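Local coordinates for TATA-box-binding protein (Sulfolobus acidocaldarius, PDB 1MP9) that probably acts as a general transcription factor, binding the TATA box promoter element near the start site of archaeal genes transcribed by RNA polymerase, at residues L28-M33 and V40-D45. Numbering follows the deposited sequence.
Sequences LDLYAM and VEYDPD
With CG of Tyr-42 anti to the backbone N (chi1 179°), its ring reaches across to the first turn of helix 30-36. Tyr-31 has CG anti to its carbonyl carbon (chi1 -67°), which lays its ring over the edge of Tyr-42. The two rings form a T-shaped pair, with planes at 78° and centroids 5.0 Å apart. Tyr-42 CE2 points at the middle of the Tyr-31 face and lies 3.6 Å from Tyr-31 CD2. Leu-30 covers one face of Tyr-42 in a CH-pi contact, its CB 3.4 Å from the ring centroid. Leu-30 CD1 adds a touch 3.5 Å from Tyr-42 CE1. Pro-44 CD sits over the opposite face, so the ring is sandwiched. Pro-44 CG also meets Tyr-31 OH at 3.5 Å. Asp-29 is the N-cap of the helix, where OD1 accepts from Ala-32 N at 2.8 Å. Asp-43 OD1 accepts from Asp-45 N, an Asx turn. Leu-30 also touches Leu-50 of strand 50-54 and Ile-63 of strand 59-63, linking the contact to the sheet. The loop before strand 50-54 thus packs against the start of helix 30-36 within the first TBP repeat. Aromatic and apolar contacts join the segments; both side-chain hydrogen bonds stay within their own segment.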
# COMPACT_ATOMS: atom_id res chain seq x y z
N LEU A 28 -0.19 13.55 32.43
CA LEU A 28 -1.46 14.27 32.51
C LEU A 28 -2.56 13.40 33.08
O LEU A 28 -2.64 12.21 32.79
CB LEU A 28 -1.88 14.76 31.11
CG LEU A 28 -1.09 15.82 30.33
CD1 LEU A 28 -1.62 15.83 28.87
CD2 LEU A 28 -1.25 17.22 30.94
N ASP A 29 -3.41 14.02 33.88
CA ASP A 29 -4.55 13.35 34.47
C ASP A 29 -5.70 13.69 33.52
O ASP A 29 -6.25 14.79 33.53
CB ASP A 29 -4.82 13.91 35.88
CG ASP A 29 -6.06 13.30 36.53
OD1 ASP A 29 -7.03 12.97 35.82
OD2 ASP A 29 -6.07 13.18 37.78
N LEU A 30 -6.05 12.73 32.67
CA LEU A 30 -7.11 12.92 31.67
C LEU A 30 -8.50 13.06 32.28
O LEU A 30 -9.36 13.75 31.73
CB LEU A 30 -7.05 11.78 30.62
CG LEU A 30 -5.69 11.73 29.93
CD1 LEU A 30 -5.67 10.59 28.91
CD2 LEU A 30 -5.37 13.06 29.21
N TYR A 31 -8.74 12.40 33.41
CA TYR A 31 -10.05 12.55 34.06
C TYR A 31 -10.21 14.02 34.43
O TYR A 31 -11.25 14.66 34.20
CB TYR A 31 -10.15 11.69 35.32
CG TYR A 31 -10.14 10.19 35.09
CD1 TYR A 31 -8.98 9.45 35.30
CD2 TYR A 31 -11.30 9.50 34.67
CE1 TYR A 31 -8.96 8.06 35.11
CE2 TYR A 31 -11.29 8.11 34.49
CZ TYR A 31 -10.12 7.41 34.71
OH TYR A 31 -10.09 6.06 34.58
N ALA A 32 -9.16 14.55 35.04
CA ALA A 32 -9.17 15.96 35.47
C ALA A 32 -9.31 16.88 34.27
O ALA A 32 -10.08 17.84 34.30
CB ALA A 32 -7.86 16.29 36.26
N MET A 33 -8.60 16.56 33.18
CA MET A 33 -8.65 17.41 32.00
C MET A 33 -10.04 17.41 31.37
O MET A 33 -10.54 18.46 30.98
CB MET A 33 -7.59 16.98 30.97
CG MET A 33 -7.53 17.89 29.76
SD MET A 33 -6.28 17.35 28.59
CE MET A 33 -4.76 17.89 29.31
N VAL A 40 -14.95 17.91 25.66
CA VAL A 40 -13.94 16.98 25.17
C VAL A 40 -14.42 15.61 25.61
O VAL A 40 -15.33 15.49 26.42
CB VAL A 40 -12.52 17.25 25.76
CG1 VAL A 40 -11.98 18.59 25.25
CG2 VAL A 40 -12.55 17.19 27.31
N GLU A 41 -13.82 14.57 25.08
CA GLU A 41 -14.25 13.24 25.45
C GLU A 41 -13.14 12.37 26.00
O GLU A 41 -12.02 12.36 25.46
CB GLU A 41 -14.87 12.58 24.23
CG GLU A 41 -15.53 11.26 24.52
CD GLU A 41 -16.40 10.81 23.37
OE1 GLU A 41 -15.91 10.58 22.26
OE2 GLU A 41 -17.72 10.70 23.63
N TYR A 42 -13.44 11.64 27.07
CA TYR A 42 -12.47 10.74 27.68
C TYR A 42 -13.15 9.56 28.31
O TYR A 42 -13.80 9.69 29.33
CB TYR A 42 -11.63 11.45 28.74
CG TYR A 42 -10.62 10.53 29.40
CD1 TYR A 42 -9.70 9.80 28.62
CD2 TYR A 42 -10.58 10.38 30.79
CE1 TYR A 42 -8.79 8.95 29.23
CE2 TYR A 42 -9.67 9.53 31.41
CZ TYR A 42 -8.78 8.82 30.62
OH TYR A 42 -7.89 7.96 31.22
N ASP A 43 -13.01 8.40 27.69
CA ASP A 43 -13.61 7.19 28.23
C ASP A 43 -12.52 6.14 28.05
O ASP A 43 -12.42 5.51 27.01
CB ASP A 43 -14.87 6.84 27.45
CG ASP A 43 -15.47 5.51 27.88
OD1 ASP A 43 -14.84 4.81 28.72
OD2 ASP A 43 -16.57 5.18 27.36
N PRO A 44 -11.71 5.93 29.09
CA PRO A 44 -10.63 4.95 28.96
C PRO A 44 -11.10 3.53 28.69
O PRO A 44 -10.29 2.69 28.34
CB PRO A 44 -9.83 5.13 30.26
CG PRO A 44 -10.92 5.51 31.26
CD PRO A 44 -11.83 6.43 30.48
N ASP A 45 -12.39 3.25 28.83
CA ASP A 45 -12.85 1.89 28.51
C ASP A 45 -12.97 1.73 26.98
O ASP A 45 -13.04 0.62 26.48
CB ASP A 45 -14.21 1.58 29.13
CG ASP A 45 -14.14 1.40 30.63
OD1 ASP A 45 -13.14 0.82 31.14
OD2 ASP A 45 -15.11 1.83 31.30